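Local coordinates for protein KLLA0E08119p (Kluyveromyces lactis, PDB 3VA7) that probably carboxylates urea to urea-1-carboxylate with ATP and biotin, this piece holding its biotin carboxylase, carboxyltransferase and biotin carrier domains, at residues S832-K837 / D858-Y863; R1005-G1010 / K1110-W1115; I824-P829 / A903-L908; V838-A843 / A910-I915. All coordinates share one frame; numbering follows the deposited sequence.

Interaction 1. Residues S832-K837 / D858-Y863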
loop_
_atom_site.group_PDB
_atom_site.type_symbol
_atom_site.label_atom_id
_atom_site.label_comp_id
_atom_site.label_asym_id
_atom_site.label_seq_id
_atom_site.Cartn_x
_atom_site.Cartn_y
_atom_site.Cartn_z
ATOM N N SER A 832 -44.233 -15.662 6.053
ATOM C CA SER A 832 -43.925 -17.012 6.443
ATOM C C SER A 832 -42.539 -17.061 7.077
ATOM O O SER A 832 -41.858 -16.036 7.281
ATOM C CB SER A 832 -43.968 -17.922 5.217
ATOM O OG SER A 832 -42.833 -17.687 4.406
ATOM N N ASP A 833 -42.126 -18.285 7.377
ATOM C CA ASP A 833 -40.884 -18.522 8.073
ATOM C C ASP A 833 -39.643 -18.107 7.277
ATOM O O ASP A 833 -38.692 -17.543 7.855
ATOM C CB ASP A 833 -40.783 -19.980 8.486
ATOM C CG ASP A 833 -40.290 -20.121 9.914
ATOM O OD1 ASP A 833 -40.978 -19.522 10.804
ATOM O OD2 ASP A 833 -39.231 -20.801 10.140
ATOM N N LEU A 834 -39.643 -18.388 5.971
ATOM C CA LEU A 834 -38.526 -18.017 5.129
ATOM C C LEU A 834 -38.758 -16.691 4.423
ATOM O O LEU A 834 -37.879 -16.255 3.645
ATOM C CB LEU A 834 -38.211 -19.084 4.086
ATOM C CG LEU A 834 -37.952 -20.506 4.533
ATOM C CD1 LEU A 834 -38.141 -21.405 3.358
ATOM C CD2 LEU A 834 -36.565 -20.678 5.117
ATOM N N SER A 835 -39.906 -16.048 4.679
ATOM C CA SER A 835 -40.204 -14.773 4.019
ATOM C C SER A 835 -40.667 -13.720 5.033
ATOM O O SER A 835 -41.835 -13.440 5.242
ATOM C CB SER A 835 -41.094 -14.947 2.775
ATOM O OG SER A 835 -42.371 -14.388 2.950
ATOM N N PRO A 836 -39.669 -13.151 5.706
ATOM C CA PRO A 836 -39.844 -12.270 6.851
ATOM C C PRO A 836 -40.299 -10.897 6.400
ATOM O O PRO A 836 -40.406 -10.610 5.225
ATOM C CB PRO A 836 -38.443 -12.165 7.397
ATOM C CG PRO A 836 -37.604 -12.234 6.103
ATOM C CD PRO A 836 -38.249 -13.276 5.296
ATOM N N LYS A 837 -40.582 -10.063 7.371
ATOM C CA LYS A 837 -40.906 -8.708 7.130
ATOM C C LYS A 837 -39.690 -7.988 6.526
ATOM O O LYS A 837 -38.534 -8.387 6.717
ATOM C CB LYS A 837 -41.457 -8.105 8.432
ATOM C CG LYS A 837 -40.809 -6.879 8.978
ATOM C CD LYS A 837 -41.031 -6.862 10.473
ATOM C CE LYS A 837 -40.536 -5.602 11.091
ATOM N NZ LYS A 837 -41.688 -4.700 11.040
ATOM N N ASP A 858 -30.843 -14.805 11.852
ATOM C CA ASP A 858 -31.443 -15.996 11.309
ATOM C C ASP A 858 -30.648 -16.287 10.031
ATOM O O ASP A 858 -30.682 -15.493 9.100
ATOM C CB ASP A 858 -32.929 -15.709 11.004
ATOM C CG ASP A 858 -33.643 -16.892 10.365
ATOM O OD1 ASP A 858 -34.898 -16.926 10.391
ATOM O OD2 ASP A 858 -32.951 -17.765 9.803
ATOM N N LEU A 859 -29.911 -17.394 9.992
ATOM C CA LEU A 859 -29.168 -17.770 8.789
ATOM C C LEU A 859 -29.966 -17.717 7.482
ATOM O O LEU A 859 -29.394 -17.377 6.438
ATOM C CB LEU A 859 -28.612 -19.174 8.900
ATOM C CG LEU A 859 -27.109 -19.434 8.992
ATOM C CD1 LEU A 859 -26.862 -20.912 8.894
ATOM C CD2 LEU A 859 -26.337 -18.705 7.937
ATOM N N ASN A 860 -31.262 -18.067 7.513
ATOM C CA ASN A 860 -32.046 -18.092 6.281
ATOM C C ASN A 860 -32.075 -16.746 5.550
ATOM O O ASN A 860 -31.902 -16.672 4.309
ATOM C CB ASN A 860 -33.450 -18.603 6.543
ATOM C CG ASN A 860 -33.502 -20.125 6.616
ATOM O OD1 ASN A 860 -32.848 -20.843 5.839
ATOM N ND2 ASN A 860 -34.252 -20.621 7.577
ATOM N N ILE A 861 -32.297 -15.692 6.328
ATOM C CA ILE A 861 -32.209 -14.335 5.859
ATOM C C ILE A 861 -30.873 -14.014 5.102
ATOM O O ILE A 861 -30.841 -13.209 4.161
ATOM C CB ILE A 861 -32.519 -13.408 7.046
ATOM C CG1 ILE A 861 -34.039 -13.409 7.279
ATOM C CG2 ILE A 861 -31.974 -12.052 6.838
ATOM C CD1 ILE A 861 -34.509 -12.612 8.548
ATOM N N CYS A 862 -29.791 -14.670 5.456
ATOM C CA CYS A 862 -28.546 -14.443 4.755
ATOM C C CYS A 862 -28.644 -15.036 3.391
ATOM O O CYS A 862 -28.134 -14.467 2.430
ATOM C CB CYS A 862 -27.310 -15.075 5.495
ATOM S SG CYS A 862 -27.173 -14.496 7.197
ATOM N N TYR A 863 -29.248 -16.217 3.287
ATOM C CA TYR A 863 -29.396 -16.799 1.972
ATOM C C TYR A 863 -30.355 -15.934 1.139
ATOM O O TYR A 863 -30.132 -15.709 -0.067
ATOM C CB TYR A 863 -29.831 -18.240 2.015
ATOM C CG TYR A 863 -29.719 -18.841 0.651
ATOM C CD1 TYR A 863 -28.496 -18.864 -0.017
ATOM C CD2 TYR A 863 -30.860 -19.325 -0.016
ATOM C CE1 TYR A 863 -28.402 -19.385 -1.296
ATOM C CE2 TYR A 863 -30.776 -19.869 -1.309
ATOM C CZ TYR A 863 -29.557 -19.890 -1.933
ATOM O OH TYR A 863 -29.471 -20.420 -3.217
#
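Leu834 sets its CD2 methyl against the side-chain amide of Asn860, 3.4 Å from ND2. The two side chains meet at a slant, and CD2 also lies close to CG and OD1, so the methyl packs on the whole amide group and not on its nitrogen alone. The second van der Waals touch is purely apolar: Pro836 CG lies 3.9 Å from Ile861 CG1, and the ring slides past the isoleucine branch, CB and CG both near CD1. Ile861 CG1 stands beside the backbone N (chi1 -77°), which carries its ethyl arm toward the proline.

The side-chain hydrogen bond here lies within 858-863. Asp858 is the N-cap of helix 859-875: Asn860 N donates to Asp858 OD2 at 2.9 Å, reaching the oxygen from above the carboxylate plane. No hydrogen bond crosses between the segments. Asn860 OD1 has its partner elsewhere, in Trp921 NE1.

The segment 832-837 links the antiparallel neighbours 824-828 and 838-842, strands of the carboxyltransferase region, and rests here on the first turn of helix 859-875; Leu834 also touches Phe917, and Pro836 touches Arg864 farther along the same helix.

Interaction 2. Residues R1005-G1010 / K1110-W1115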
loop_
_atom_site.group_PDB
_atom_site.type_symbol
_atom_site.label_atom_id
_atom_site.label_comp_id
_atom_site.label_asym_id
_atom_site.label_seq_id
_atom_site.Cartn_x
_atom_site.Cartn_y
_atom_site.Cartn_z
ATOM N N ARG A 1005 -24.681 -22.000 20.921
ATOM C CA ARG A 1005 -24.064 -21.966 22.269
ATOM C C ARG A 1005 -22.713 -21.255 22.219
ATOM O O ARG A 1005 -21.983 -21.260 23.216
ATOM C CB ARG A 1005 -23.840 -23.412 22.810
ATOM C CG ARG A 1005 -25.080 -24.293 22.693
ATOM C CD ARG A 1005 -24.812 -25.788 22.795
ATOM N NE ARG A 1005 -24.217 -26.408 21.605
ATOM C CZ ARG A 1005 -24.084 -27.737 21.452
ATOM N NH1 ARG A 1005 -24.518 -28.575 22.415
ATOM N NH2 ARG A 1005 -23.517 -28.250 20.360
ATOM N N HIS A 1006 -22.322 -20.706 21.060
ATOM C CA HIS A 1006 -21.054 -20.018 21.012
ATOM C C HIS A 1006 -21.279 -18.551 20.940
ATOM O O HIS A 1006 -20.353 -17.769 20.719
ATOM C CB HIS A 1006 -20.206 -20.501 19.868
ATOM C CG HIS A 1006 -19.514 -21.783 20.161
ATOM N ND1 HIS A 1006 -19.026 -22.613 19.174
ATOM C CD2 HIS A 1006 -19.239 -22.387 21.340
ATOM C CE1 HIS A 1006 -18.475 -23.669 19.729
ATOM N NE2 HIS A 1006 -18.590 -23.557 21.044
ATOM N N ARG A 1007 -22.524 -18.159 21.156
ATOM C CA ARG A 1007 -22.890 -16.782 20.928
ATOM C C ARG A 1007 -23.066 -16.180 22.266
ATOM O O ARG A 1007 -23.985 -16.536 22.973
ATOM C CB ARG A 1007 -24.153 -16.657 20.079
ATOM C CG ARG A 1007 -23.988 -17.316 18.765
ATOM C CD ARG A 1007 -25.272 -17.473 18.013
ATOM N NE ARG A 1007 -25.022 -18.220 16.789
ATOM C CZ ARG A 1007 -25.974 -18.649 15.949
ATOM N NH1 ARG A 1007 -27.252 -18.390 16.188
ATOM N NH2 ARG A 1007 -25.634 -19.367 14.862
ATOM N N TYR A 1008 -22.170 -15.251 22.573
ATOM C CA TYR A 1008 -22.026 -14.623 23.862
ATOM C C TYR A 1008 -22.574 -13.207 23.837
ATOM O O TYR A 1008 -22.483 -12.489 22.808
ATOM C CB TYR A 1008 -20.534 -14.610 24.166
ATOM C CG TYR A 1008 -19.963 -16.012 24.453
ATOM C CD1 TYR A 1008 -20.803 -17.022 24.929
ATOM C CD2 TYR A 1008 -18.589 -16.297 24.324
ATOM C CE1 TYR A 1008 -20.337 -18.283 25.232
ATOM C CE2 TYR A 1008 -18.078 -17.579 24.659
ATOM C CZ TYR A 1008 -18.973 -18.578 25.107
ATOM O OH TYR A 1008 -18.569 -19.884 25.458
ATOM N N LEU A 1009 -23.171 -12.781 24.950
ATOM C CA LEU A 1009 -23.525 -11.380 25.091
ATOM C C LEU A 1009 -22.259 -10.500 25.087
ATOM O O LEU A 1009 -21.140 -10.989 25.273
ATOM C CB LEU A 1009 -24.260 -11.204 26.382
ATOM C CG LEU A 1009 -25.646 -11.824 26.624
ATOM C CD1 LEU A 1009 -26.133 -11.310 27.974
ATOM C CD2 LEU A 1009 -26.658 -11.421 25.506
ATOM N N GLY A 1010 -22.411 -9.201 24.904
ATOM C CA GLY A 1010 -21.244 -8.338 24.787
ATOM C C GLY A 1010 -21.701 -6.945 24.497
ATOM O O GLY A 1010 -22.846 -6.594 24.811
ATOM N N LYS A 1110 -29.649 -28.018 4.981
ATOM C CA LYS A 1110 -30.414 -29.200 5.340
ATOM C C LYS A 1110 -29.588 -29.959 6.364
ATOM O O LYS A 1110 -30.125 -30.407 7.366
ATOM C CB LYS A 1110 -30.714 -30.088 4.121
ATOM C CG LYS A 1110 -31.406 -31.461 4.405
ATOM C CD LYS A 1110 -31.225 -32.435 3.219
ATOM C CE LYS A 1110 -32.092 -33.749 3.297
ATOM N NZ LYS A 1110 -33.566 -33.507 3.426
ATOM N N GLU A 1111 -28.294 -30.086 6.135
ATOM C CA GLU A 1111 -27.462 -30.824 7.068
ATOM C C GLU A 1111 -27.337 -30.099 8.397
ATOM O O GLU A 1111 -27.496 -30.702 9.471
ATOM C CB GLU A 1111 -26.098 -31.026 6.485
ATOM C CG GLU A 1111 -25.214 -31.862 7.312
ATOM C CD GLU A 1111 -24.210 -32.538 6.417
ATOM O OE1 GLU A 1111 -24.434 -32.478 5.167
ATOM O OE2 GLU A 1111 -23.222 -33.127 6.942
ATOM N N TYR A 1112 -27.079 -28.793 8.299
ATOM C CA TYR A 1112 -27.053 -27.898 9.444
ATOM C C TYR A 1112 -28.294 -27.951 10.279
ATOM O O TYR A 1112 -28.178 -28.030 11.478
ATOM C CB TYR A 1112 -26.766 -26.473 8.999
ATOM C CG TYR A 1112 -26.735 -25.438 10.111
ATOM C CD1 TYR A 1112 -25.596 -25.284 10.938
ATOM C CD2 TYR A 1112 -27.824 -24.592 10.315
ATOM C CE1 TYR A 1112 -25.574 -24.312 11.950
ATOM C CE2 TYR A 1112 -27.820 -23.664 11.295
ATOM C CZ TYR A 1112 -26.682 -23.500 12.114
ATOM O OH TYR A 1112 -26.689 -22.532 13.098
ATOM N N LEU A 1113 -29.468 -27.884 9.674
ATOM C CA LEU A 1113 -30.738 -27.939 10.444
ATOM C C LEU A 1113 -30.902 -29.262 11.163
ATOM O O LEU A 1113 -31.608 -29.322 12.147
ATOM C CB LEU A 1113 -31.969 -27.747 9.556
ATOM C CG LEU A 1113 -32.360 -26.323 9.173
ATOM C CD1 LEU A 1113 -33.541 -26.462 8.213
ATOM C CD2 LEU A 1113 -32.715 -25.424 10.393
ATOM N N ALA A 1114 -30.241 -30.305 10.653
ATOM C CA ALA A 1114 -30.266 -31.630 11.247
ATOM C C ALA A 1114 -29.309 -31.667 12.437
ATOM O O ALA A 1114 -29.565 -32.344 13.457
ATOM C CB ALA A 1114 -29.883 -32.700 10.225
ATOM N N TRP A 1115 -28.204 -30.947 12.310
ATOM C CA TRP A 1115 -27.296 -30.783 13.419
ATOM C C TRP A 1115 -27.958 -30.009 14.559
ATOM O O TRP A 1115 -27.748 -30.347 15.718
ATOM C CB TRP A 1115 -26.046 -30.101 12.944
ATOM C CG TRP A 1115 -25.045 -29.987 13.972
ATOM C CD1 TRP A 1115 -24.090 -30.905 14.303
ATOM C CD2 TRP A 1115 -24.852 -28.872 14.824
ATOM N NE1 TRP A 1115 -23.300 -30.421 15.323
ATOM C CE2 TRP A 1115 -23.750 -29.172 15.667
ATOM C CE3 TRP A 1115 -25.499 -27.635 14.959
ATOM C CZ2 TRP A 1115 -23.272 -28.268 16.639
ATOM C CZ3 TRP A 1115 -25.024 -26.730 15.924
ATOM C CH2 TRP A 1115 -23.915 -27.059 16.754
#
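Arg1005 brings NH2 of its guanidinium up to the six-membered ring of the Trp1115 indole, 3.7 Å from CZ2 and nearly as close to CH2. The approach is oblique, with the guanidinium and ring planes 74° apart, so the group neither lies flat on the indole nor shares its plane. This is a surface contact between helix 1109-1117 and the loop that joins strands 997-1001 and 1024-1028 of the mixed sheet in the carboxyltransferase part of the protein.

Trp1115 and Tyr1112 stand three residues apart on the helix and reach the loop together, each with CG anti to its backbone N. Each aromatic side chain meets one arginine. Arg1007, extended from CG to NE, comes from the opposite direction and obliquely to the phenol: NH2 stops 3.8 Å from Tyr1112 OH, a van der Waals approach with the two planes only 22° apart. Arg1005 is instead bent at chi3 (-76°), a turn that helps direct its guanidinium to the indole.

The polar ends are held by groups beyond the two segments. Arg1005 NE forms a salt bridge with Asp1003 OD2, a residue that also touches the Trp1115 side chain, and NH1 bonds to Ser1122 OG, so two outside partners hold the guanidinium. Two adjacent backbone carbonyls at the end of strand 997-1001 divide the remaining pair between them: Arg1007 NH2 bonds to Pro1001 O, and Tyr1112 OH to Leu1002 O.

Interaction 3. Residues I824-P829 / A903-L908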
loop_
_atom_site.group_PDB
_atom_site.type_symbol
_atom_site.label_atom_id
_atom_site.label_comp_id
_atom_site.label_asym_id
_atom_site.label_seq_id
_atom_site.Cartn_x
_atom_site.Cartn_y
_atom_site.Cartn_z
ATOM N N ILE A 824 -38.518 5.634 7.137
ATOM C CA ILE A 824 -39.088 4.339 6.733
ATOM C C ILE A 824 -39.979 4.476 5.504
ATOM O O ILE A 824 -41.058 5.024 5.564
ATOM C CB ILE A 824 -39.826 3.633 7.887
ATOM C CG1 ILE A 824 -38.840 3.375 9.006
ATOM C CG2 ILE A 824 -40.482 2.311 7.391
ATOM C CD1 ILE A 824 -39.538 3.199 10.329
ATOM N N LEU A 825 -39.490 3.954 4.396
ATOM C CA LEU A 825 -40.098 4.168 3.111
ATOM C C LEU A 825 -41.248 3.204 2.864
ATOM O O LEU A 825 -42.213 3.595 2.244
ATOM C CB LEU A 825 -39.056 4.054 2.011
ATOM C CG LEU A 825 -38.012 5.176 1.888
ATOM C CD1 LEU A 825 -36.914 4.806 0.957
ATOM C CD2 LEU A 825 -38.661 6.426 1.413
ATOM N N ALA A 826 -41.157 1.973 3.360
ATOM C CA ALA A 826 -42.255 1.004 3.307
ATOM C C ALA A 826 -41.924 -0.202 4.148
ATOM O O ALA A 826 -40.754 -0.556 4.275
ATOM C CB ALA A 826 -42.532 0.554 1.907
ATOM N N VAL A 827 -42.965 -0.851 4.683
ATOM C CA VAL A 827 -42.818 -2.086 5.422
ATOM C C VAL A 827 -43.646 -3.184 4.777
ATOM O O VAL A 827 -44.873 -3.033 4.693
ATOM C CB VAL A 827 -43.342 -1.952 6.869
ATOM C CG1 VAL A 827 -43.195 -3.328 7.656
ATOM C CG2 VAL A 827 -42.707 -0.781 7.598
ATOM N N LEU A 828 -43.008 -4.282 4.359
ATOM C CA LEU A 828 -43.751 -5.497 3.991
ATOM C C LEU A 828 -43.941 -6.385 5.195
ATOM O O LEU A 828 -42.987 -6.670 5.889
ATOM C CB LEU A 828 -42.990 -6.289 2.942
ATOM C CG LEU A 828 -42.646 -5.590 1.627
ATOM C CD1 LEU A 828 -42.158 -6.595 0.581
ATOM C CD2 LEU A 828 -43.818 -4.716 1.081
ATOM N N PRO A 829 -45.170 -6.859 5.453
ATOM C CA PRO A 829 -45.411 -7.693 6.662
ATOM C C PRO A 829 -44.817 -9.051 6.491
ATOM O O PRO A 829 -44.568 -9.465 5.370
ATOM C CB PRO A 829 -46.922 -7.835 6.680
ATOM C CG PRO A 829 -47.300 -7.804 5.211
ATOM C CD PRO A 829 -46.402 -6.716 4.645
ATOM N N ALA A 903 -39.008 4.709 -7.885
ATOM C CA ALA A 903 -38.929 3.587 -8.832
ATOM C C ALA A 903 -38.162 2.372 -8.310
ATOM O O ALA A 903 -38.606 1.194 -8.535
ATOM C CB ALA A 903 -38.362 4.034 -10.199
ATOM N N LEU A 904 -37.010 2.636 -7.648
ATOM C CA LEU A 904 -36.187 1.567 -7.111
ATOM C C LEU A 904 -36.940 0.830 -5.944
ATOM O O LEU A 904 -36.998 -0.422 -5.873
ATOM C CB LEU A 904 -34.844 2.132 -6.693
ATOM C CG LEU A 904 -34.045 1.215 -5.778
ATOM C CD1 LEU A 904 -33.625 0.023 -6.587
ATOM C CD2 LEU A 904 -32.844 1.922 -5.219
ATOM N N LEU A 905 -37.585 1.615 -5.079
ATOM C CA LEU A 905 -38.462 1.049 -4.060
ATOM C C LEU A 905 -39.474 0.035 -4.647
ATOM O O LEU A 905 -39.527 -1.142 -4.226
ATOM C CB LEU A 905 -39.158 2.161 -3.309
ATOM C CG LEU A 905 -40.076 1.695 -2.207
ATOM C CD1 LEU A 905 -39.314 0.789 -1.245
ATOM C CD2 LEU A 905 -40.727 2.922 -1.457
ATOM N N LYS A 906 -40.239 0.465 -5.649
ATOM C CA LYS A 906 -41.187 -0.443 -6.269
ATOM C C LYS A 906 -40.509 -1.654 -6.982
ATOM O O LYS A 906 -40.982 -2.761 -6.837
ATOM C CB LYS A 906 -42.129 0.315 -7.209
ATOM C CG LYS A 906 -42.923 1.457 -6.573
ATOM C CD LYS A 906 -43.744 2.185 -7.626
ATOM C CE LYS A 906 -44.392 3.477 -7.155
ATOM N NZ LYS A 906 -44.595 4.393 -8.358
ATOM N N CYS A 907 -39.421 -1.504 -7.729
ATOM C CA CYS A 907 -38.906 -2.736 -8.298
ATOM C C CYS A 907 -38.539 -3.717 -7.171
ATOM O O CYS A 907 -38.787 -4.964 -7.295
ATOM C CB CYS A 907 -37.713 -2.525 -9.216
ATOM S SG CYS A 907 -38.028 -1.450 -10.611
ATOM N N LEU A 908 -37.971 -3.158 -6.090
ATOM C CA LEU A 908 -37.476 -3.964 -5.012
ATOM C C LEU A 908 -38.619 -4.680 -4.306
ATOM O O LEU A 908 -38.519 -5.904 -4.078
ATOM C CB LEU A 908 -36.601 -3.164 -4.029
ATOM C CG LEU A 908 -35.282 -2.609 -4.561
ATOM C CD1 LEU A 908 -34.587 -1.758 -3.552
ATOM C CD2 LEU A 908 -34.372 -3.719 -5.059
#
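Leu825 and Leu905 bring their CA atoms within 8.0 Å where the edge strand 824-828 passes helix 901-912, and the strand is irregular at this point: Leu825 and Ala826 together face Tyr840 of strand 838-842, with Leu825 in a near-helical conformation (psi -34°), as in a classic beta bulge. The bulge makes two successive side chains, Leu825 and Ala826, point toward the helix where a regular strand would alternate. Leu905 answers them with one methyl. Its CD2 lies 4.0 Å from Leu825 CB and 4.5 Å from Ala826 CB, and it also passes the carbonyl oxygen of Leu825. CG stands anti to the backbone N (chi1 -179°), which extends the leucine outward from the helix to the strand.

The helix packs on one face of a five-stranded antiparallel sheet of the carboxyltransferase region, of which 824-828 is an outermost strand. Leu905 also touches Tyr840 on the next strand, so it spans the seam between the two. Leu904 and Leu908 extend the same packing to Ile892 of strand 889-894. Farther along the edge strand, Leu828 packs on Ile909 and Glu912 of the helix, while Leu825 meets Gln901 at its beginning.

Interaction 4. Residues V838-A843 / A910-I915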
loop_
_atom_site.group_PDB
_atom_site.type_symbol
_atom_site.label_atom_id
_atom_site.label_comp_id
_atom_site.label_asym_id
_atom_site.label_seq_id
_atom_site.Cartn_x
_atom_site.Cartn_y
_atom_site.Cartn_z
ATOM N N VAL A 838 -40.004 -6.984 5.725
ATOM C CA VAL A 838 -39.043 -6.237 5.014
ATOM C C VAL A 838 -39.293 -4.800 5.349
ATOM O O VAL A 838 -40.452 -4.325 5.320
ATOM C CB VAL A 838 -39.165 -6.437 3.539
ATOM C CG1 VAL A 838 -37.959 -5.779 2.852
ATOM C CG2 VAL A 838 -39.238 -7.967 3.184
ATOM N N THR A 839 -38.200 -4.125 5.727
ATOM C CA THR A 839 -38.224 -2.708 6.035
ATOM C C THR A 839 -37.240 -1.995 5.133
ATOM O O THR A 839 -36.074 -2.338 5.099
ATOM C CB THR A 839 -37.897 -2.481 7.487
ATOM O OG1 THR A 839 -38.699 -3.392 8.244
ATOM C CG2 THR A 839 -38.205 -1.030 7.920
ATOM N N TYR A 840 -37.755 -1.014 4.401
ATOM C CA TYR A 840 -37.021 -0.242 3.450
ATOM C C TYR A 840 -36.760 1.129 4.073
ATOM O O TYR A 840 -37.718 1.854 4.425
ATOM C CB TYR A 840 -37.835 -0.128 2.159
ATOM C CG TYR A 840 -38.055 -1.465 1.440
ATOM C CD1 TYR A 840 -39.208 -2.257 1.666
ATOM C CD2 TYR A 840 -37.112 -1.936 0.534
ATOM C CE1 TYR A 840 -39.383 -3.480 0.993
ATOM C CE2 TYR A 840 -37.300 -3.136 -0.158
ATOM C CZ TYR A 840 -38.426 -3.915 0.082
ATOM O OH TYR A 840 -38.534 -5.124 -0.630
ATOM N N ARG A 841 -35.472 1.467 4.255
ATOM C CA ARG A 841 -35.104 2.756 4.842
ATOM C C ARG A 841 -34.281 3.610 3.881
ATOM O O ARG A 841 -33.408 3.123 3.139
ATOM C CB ARG A 841 -34.385 2.633 6.192
ATOM C CG ARG A 841 -34.888 1.538 7.054
ATOM C CD ARG A 841 -34.093 1.323 8.337
ATOM N NE ARG A 841 -34.737 2.099 9.357
ATOM C CZ ARG A 841 -35.420 1.561 10.332
ATOM N NH1 ARG A 841 -35.510 0.243 10.413
ATOM N NH2 ARG A 841 -35.997 2.348 11.222
ATOM N N GLN A 842 -34.638 4.879 3.866
ATOM C CA GLN A 842 -33.939 5.807 3.077
ATOM C C GLN A 842 -32.573 5.986 3.730
ATOM O O GLN A 842 -32.497 6.267 4.922
ATOM C CB GLN A 842 -34.708 7.118 3.153
ATOM C CG GLN A 842 -33.967 8.307 2.576
ATOM C CD GLN A 842 -34.837 9.548 2.593
ATOM O OE1 GLN A 842 -35.206 10.093 1.541
ATOM N NE2 GLN A 842 -35.192 9.985 3.795
ATOM N N ALA A 843 -31.502 5.879 2.960
ATOM C CA ALA A 843 -30.157 5.941 3.538
ATOM C C ALA A 843 -29.218 6.752 2.680
ATOM O O ALA A 843 -28.268 6.221 2.094
ATOM C CB ALA A 843 -29.599 4.512 3.757
ATOM N N ALA A 910 -41.159 -5.516 -5.541
ATOM C CA ALA A 910 -41.723 -6.453 -6.470
ATOM C C ALA A 910 -40.823 -7.636 -6.699
ATOM O O ALA A 910 -41.304 -8.788 -6.653
ATOM C CB ALA A 910 -42.095 -5.775 -7.779
ATOM N N TYR A 911 -39.527 -7.389 -6.935
ATOM C CA TYR A 911 -38.604 -8.529 -7.050
ATOM C C TYR A 911 -38.648 -9.334 -5.734
ATOM O O TYR A 911 -38.333 -10.541 -5.723
ATOM C CB TYR A 911 -37.154 -8.104 -7.262
ATOM C CG TYR A 911 -36.841 -7.189 -8.426
ATOM C CD1 TYR A 911 -35.748 -6.322 -8.345
ATOM C CD2 TYR A 911 -37.606 -7.205 -9.613
ATOM C CE1 TYR A 911 -35.434 -5.517 -9.347
ATOM C CE2 TYR A 911 -37.298 -6.377 -10.636
ATOM C CZ TYR A 911 -36.203 -5.517 -10.503
ATOM O OH TYR A 911 -35.871 -4.634 -11.500
ATOM N N GLU A 912 -39.015 -8.671 -4.627
ATOM C CA GLU A 912 -39.012 -9.363 -3.346
ATOM C C GLU A 912 -39.939 -10.553 -3.350
ATOM O O GLU A 912 -39.627 -11.551 -2.702
ATOM C CB GLU A 912 -39.385 -8.441 -2.192
ATOM C CG GLU A 912 -39.480 -9.143 -0.828
ATOM C CD GLU A 912 -38.137 -9.559 -0.229
ATOM O OE1 GLU A 912 -37.110 -8.983 -0.563
ATOM O OE2 GLU A 912 -38.111 -10.463 0.616
ATOM N N SER A 913 -41.064 -10.467 -4.077
ATOM C CA SER A 913 -42.036 -11.582 -4.135
ATOM C C SER A 913 -41.592 -12.673 -5.101
ATOM O O SER A 913 -42.228 -13.725 -5.174
ATOM C CB SER A 913 -43.420 -11.085 -4.498
ATOM O OG SER A 913 -43.462 -10.619 -5.857
ATOM N N GLU A 914 -40.506 -12.439 -5.841
ATOM C CA GLU A 914 -40.043 -13.421 -6.774
ATOM C C GLU A 914 -39.025 -14.352 -6.170
ATOM O O GLU A 914 -38.630 -15.335 -6.796
ATOM C CB GLU A 914 -39.471 -12.751 -8.037
ATOM C CG GLU A 914 -40.530 -12.010 -8.851
ATOM C CD GLU A 914 -39.984 -11.006 -9.886
ATOM O OE1 GLU A 914 -38.854 -11.233 -10.440
ATOM O OE2 GLU A 914 -40.741 -9.998 -10.156
ATOM N N ILE A 915 -38.556 -14.046 -4.968
ATOM C CA ILE A 915 -37.541 -14.874 -4.331
ATOM C C ILE A 915 -38.203 -16.211 -3.939
ATOM O O ILE A 915 -39.183 -16.212 -3.199
ATOM C CB ILE A 915 -36.956 -14.117 -3.086
ATOM C CG1 ILE A 915 -36.092 -12.925 -3.551
ATOM C CG2 ILE A 915 -36.236 -15.090 -2.095
ATOM C CD1 ILE A 915 -35.918 -11.787 -2.515
HETATM O O HOH W 1 -36.705 -6.462 -1.535
#
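Val838 and Tyr840 both press on Glu912, one at the head of its side chain and the other at the root. Val838 CG2 lies 3.8 Å from Glu912 OE2 and packs on the carboxylate. Tyr840 crosses obliquely, its OH 3.8 Å from Glu912 CB and its ring plane 81° from that of the carboxylate. The hydroxyl and Glu912 OE1 are too far apart to bond directly; a water donates to OE1 at 2.7 Å and accepts from Tyr840 OH, the latter distance being modelled too short to trust. Glu912 leaves the helix with CG anti to its backbone N and then bends at chi2 (72°), lifting the carboxylate toward strand 838-842.

Here the C-terminal part of helix 901-912 packs on strand 838-842, next to the edge of the five-stranded antiparallel sheet, and the buried acid is held from further out: OE2 forms a salt bridge with Arg864 of helix 859-875, and OE1 bonds to Tyr852 OH of strand 847-852. With an alanine here, Arg864 would probably be left without its buried counter-charge and Tyr852 without this partner. The chain then enters a type I turn, Glu912 to Ile915, where Ala910 O accepts from both Ser913 N and Ser913 OG, the latter at 2.9 Å.

Overall arrangement
Interactions 3 and 4 use the same elements, helix 901-912 on the neighbouring strands 824-828 and 838-842, with centres about 5 Å apart. Interaction 3 is a surface contact, purely apolar, at the sheet edge; interaction 4, farther in, is buried and adds a charged, water-bridged network. Interaction 1 is partly buried and sits on the loop between those two strands, its centre about 13 Å from that of interaction 4; Arg864, which pairs with Glu912, touches Pro836 too. Interaction 2 is a surface contact of arginines with aromatic side chains, about 32 Å from interaction 3 between centres, yet Leu859 CD1 lies 3.8 Å from Tyr1112 CE2 and joins it to interaction 1.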